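Local atomic coordinates of scarecrow-like protein 3 (PDB entry 6KPB), a protein that probably acts as a nuclear transcription factor in plant development and binds zinc finger proteins of the IDD family, among them JACKDAW. Residues K344-T349 against S478-R483. Sequence-based numbering, arbitrary orientation.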
ATOM      1  N   LYS A 344      -0.452  21.290  37.116  1.00 90.58           N
ATOM      2  CA  LYS A 344      -0.379  22.729  37.331  1.00 87.12           C
ATOM      3  C   LYS A 344      -0.864  23.495  36.108  1.00 88.13           C
ATOM      4  O   LYS A 344      -1.350  24.624  36.238  1.00 88.95           O
ATOM      5  CB  LYS A 344       1.049  23.137  37.692  1.00 91.70           C
ATOM      6  CG  LYS A 344       1.131  24.029  38.918  1.00 98.75           C
ATOM      7  CD  LYS A 344       2.566  24.389  39.248  1.00 96.34           C
ATOM      8  CE  LYS A 344       2.616  25.506  40.271  1.00101.51           C
ATOM      9  NZ  LYS A 344       4.012  25.852  40.644  1.00105.25           N
ATOM     10  N   VAL A 345      -0.749  22.900  34.924  1.00 84.49           N
ATOM     11  CA  VAL A 345      -1.299  23.484  33.707  1.00 79.79           C
ATOM     12  C   VAL A 345      -1.560  22.362  32.711  1.00 85.43           C
ATOM     13  O   VAL A 345      -0.795  21.397  32.623  1.00 83.98           O
ATOM     14  CB  VAL A 345      -0.363  24.565  33.113  1.00 91.05           C
ATOM     15  CG1 VAL A 345       0.920  23.947  32.565  1.00 79.08           C
ATOM     16  CG2 VAL A 345      -1.083  25.362  32.033  1.00 84.68           C
ATOM     17  N   MET A 346      -2.666  22.478  31.981  1.00 84.51           N
ATOM     18  CA  MET A 346      -2.947  21.627  30.837  1.00 83.15           C
ATOM     19  C   MET A 346      -3.084  22.507  29.607  1.00 76.77           C
ATOM     20  O   MET A 346      -3.859  23.469  29.613  1.00 82.93           O
ATOM     21  CB  MET A 346      -4.219  20.799  31.036  1.00 89.91           C
ATOM     22  CG  MET A 346      -4.583  19.955  29.822  1.00 84.80           C
ATOM     23  SD  MET A 346      -6.009  18.885  30.086  1.00 89.62           S
ATOM     24  CE  MET A 346      -7.323  20.092  30.243  1.00 93.69           C
ATOM     25  N   VAL A 347      -2.333  22.185  28.561  1.00 75.35           N
ATOM     26  CA  VAL A 347      -2.355  22.943  27.318  1.00 79.28           C
ATOM     27  C   VAL A 347      -2.987  22.073  26.240  1.00 70.77           C
ATOM     28  O   VAL A 347      -2.601  20.912  26.059  1.00 69.06           O
ATOM     29  CB  VAL A 347      -0.946  23.417  26.920  1.00 81.19           C
ATOM     30  CG1 VAL A 347      -0.446  24.448  27.921  1.00 84.64           C
ATOM     31  CG2 VAL A 347       0.021  22.254  26.853  1.00 90.24           C
ATOM     32  N   VAL A 348      -3.974  22.629  25.544  1.00 75.68           N
ATOM     33  CA  VAL A 348      -4.779  21.887  24.580  1.00 76.25           C
ATOM     34  C   VAL A 348      -4.669  22.574  23.228  1.00 78.00           C
ATOM     35  O   VAL A 348      -4.955  23.773  23.107  1.00 82.65           O
ATOM     36  CB  VAL A 348      -6.248  21.789  25.019  1.00 77.29           C
ATOM     37  CG1 VAL A 348      -7.057  21.032  23.980  1.00 68.98           C
ATOM     38  CG2 VAL A 348      -6.356  21.124  26.387  1.00 79.46           C
ATOM     39  N   THR A 349      -4.257  21.817  22.214  1.00 76.61           N
ATOM     40  CA  THR A 349      -4.273  22.265  20.829  1.00 73.38           C
ATOM     41  C   THR A 349      -5.244  21.377  20.065  1.00 74.23           C
ATOM     42  O   THR A 349      -5.079  20.153  20.039  1.00 72.33           O
ATOM     43  CB  THR A 349      -2.878  22.209  20.203  1.00 78.06           C
ATOM     44  OG1 THR A 349      -1.996  23.084  20.917  1.00 79.11           O
ATOM     45  CG2 THR A 349      -2.933  22.639  18.744  1.00 76.33           C
ATOM     46  N   SER A 478      -5.186  26.548  23.986  1.00 74.00           N
ATOM     47  CA  SER A 478      -5.751  27.018  25.243  1.00 72.89           C
ATOM     48  C   SER A 478      -5.036  26.353  26.411  1.00 83.91           C
ATOM     49  O   SER A 478      -4.610  25.198  26.323  1.00 90.52           O
ATOM     50  CB  SER A 478      -7.257  26.738  25.318  1.00 72.58           C
ATOM     51  OG  SER A 478      -7.526  25.351  25.209  1.00 79.28           O
ATOM     52  N   ALA A 479      -4.922  27.093  27.511  1.00 76.81           N
ATOM     53  CA  ALA A 479      -4.250  26.632  28.718  1.00 80.62           C
ATOM     54  C   ALA A 479      -5.242  26.587  29.872  1.00 87.38           C
ATOM     55  O   ALA A 479      -6.121  27.449  29.982  1.00 90.96           O
ATOM     56  CB  ALA A 479      -3.067  27.539  29.072  1.00 68.52           C
ATOM     57  N   TRP A 480      -5.098  25.580  30.734  1.00 83.57           N
ATOM     58  CA  TRP A 480      -6.069  25.326  31.788  1.00 83.54           C
ATOM     59  C   TRP A 480      -5.363  24.883  33.061  1.00 87.17           C
ATOM     60  O   TRP A 480      -4.326  24.215  33.019  1.00 81.87           O
ATOM     61  CB  TRP A 480      -7.085  24.260  31.356  1.00 71.65           C
ATOM     62  CG  TRP A 480      -7.686  24.539  30.018  1.00 76.75           C
ATOM     63  CD1 TRP A 480      -7.177  24.187  28.799  1.00 74.95           C
ATOM     64  CD2 TRP A 480      -8.904  25.245  29.755  1.00 79.38           C
ATOM     65  NE1 TRP A 480      -8.006  24.627  27.796  1.00 70.29           N
ATOM     66  CE2 TRP A 480      -9.074  25.280  28.356  1.00 83.08           C
ATOM     67  CE3 TRP A 480      -9.869  25.847  30.565  1.00 83.51           C
ATOM     68  CZ2 TRP A 480     -10.169  25.893  27.753  1.00 84.96           C
ATOM     69  CZ3 TRP A 480     -10.955  26.457  29.965  1.00 89.60           C
ATOM     70  CH2 TRP A 480     -11.096  26.474  28.572  1.00 88.02           C
ATOM     71  N   ARG A 481      -5.944  25.264  34.197  1.00 91.54           N
ATOM     72  CA  ARG A 481      -5.478  24.854  35.513  1.00 98.91           C
ATOM     73  C   ARG A 481      -6.640  24.242  36.282  1.00100.29           C
ATOM     74  O   ARG A 481      -7.808  24.454  35.949  1.00 97.96           O
ATOM     75  CB  ARG A 481      -4.902  26.031  36.308  1.00 97.50           C
ATOM     76  CG  ARG A 481      -5.951  27.071  36.656  1.00101.07           C
ATOM     77  CD  ARG A 481      -5.463  28.057  37.698  1.00104.72           C
ATOM     78  NE  ARG A 481      -6.379  28.125  38.834  1.00131.92           N
ATOM     79  CZ  ARG A 481      -7.530  28.791  38.827  1.00134.95           C
ATOM     80  NH1 ARG A 481      -8.301  28.797  39.906  1.00124.21           N
ATOM     81  NH2 ARG A 481      -7.913  29.447  37.740  1.00132.15           N
ATOM     82  N   CYS A 482      -6.308  23.493  37.329  1.00 91.51           N
ATOM     83  CA  CYS A 482      -7.318  22.792  38.110  1.00100.57           C
ATOM     84  C   CYS A 482      -8.034  23.749  39.055  1.00 91.84           C
ATOM     85  O   CYS A 482      -7.396  24.557  39.738  1.00 93.05           O
ATOM     86  CB  CYS A 482      -6.680  21.653  38.901  1.00106.28           C
ATOM     87  SG  CYS A 482      -6.041  20.316  37.882  1.00104.91           S
ATOM     88  N   ARG A 483      -9.359  23.651  39.098  1.00105.08           N
ATOM     89  CA  ARG A 483     -10.169  24.459  39.997  1.00117.40           C
ATOM     90  C   ARG A 483     -10.463  23.681  41.277  1.00121.65           C
ATOM     91  O   ARG A 483     -10.374  22.451  41.317  1.00121.87           O
ATOM     92  CB  ARG A 483     -11.475  24.877  39.316  1.00112.92           C
ATOM     93  CG  ARG A 483     -12.196  26.030  39.997  1.00105.50           C
ATOM     94  CD  ARG A 483     -13.593  26.248  39.437  1.00106.01           C
ATOM     95  NE  ARG A 483     -13.566  26.760  38.071  1.00100.78           N
ATOM     96  CZ  ARG A 483     -13.829  26.029  36.993  1.00114.11           C
ATOM     97  NH1 ARG A 483     -14.148  24.748  37.119  1.00119.78           N
ATOM     98  NH2 ARG A 483     -13.779  26.581  35.790  1.00123.74           N
TER
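Strands 345-349 and 478-482 form an antiparallel ladder in the central sheet of the Rossmann-like GRAS domain. It joins the PFYRE region to the SAW region. Met-346 pairs with Trp-480 and Val-348 with Ser-478, both as hydrogen-bonded pairs. Met-346 N gives a nearly straight bond to Trp-480 O (2.6 Å), and Trp-480 N returns a more bent one to Met-346 O (2.7 Å, 135° at the hydrogen). Val-348 N donates to Ser-478 O (2.8 Å), and Ser-478 N donates back to Val-348 O. Val-347 and Ala-479 lie between them as a non-hydrogen-bonded pair. Ala-479 CB packs on Val-345 CG2 and Val-347 CG1. Helix 145-160 packs on the two valines, and Leu-436 on Ala-479.

The other face carries Met-346, Val-348, Ser-478 and Trp-480. CG of Trp-480 stands anti to its carbonyl carbon (chi1 -50°), and the indole reaches back along its own strand. There Trp-480 NE1 donates to Ser-478 OG at 2.7 Å, with OG lying 21° out of the indole plane. Met-346 O lies at the edge of the indole, near its plane, 3.5 Å from Trp-480 CD1. Val-348 CG2 meets Trp-480 CD1 obliquely at 4.0 Å. Met-346 CE comes more loosely to Trp-480 CB. Ile-426 of helix 419-428 and Phe-431 also pack against the Trp-480 side chain.

A leucine in place of Trp-480 would probably leave Ser-478 OG without its indole donor and open a gap beside Val-348 and Ile-426. The backbone bonds fix the register of the two strands, while the NE1 bond restrains the rotation of a buried indole and satisfies its polar N-H.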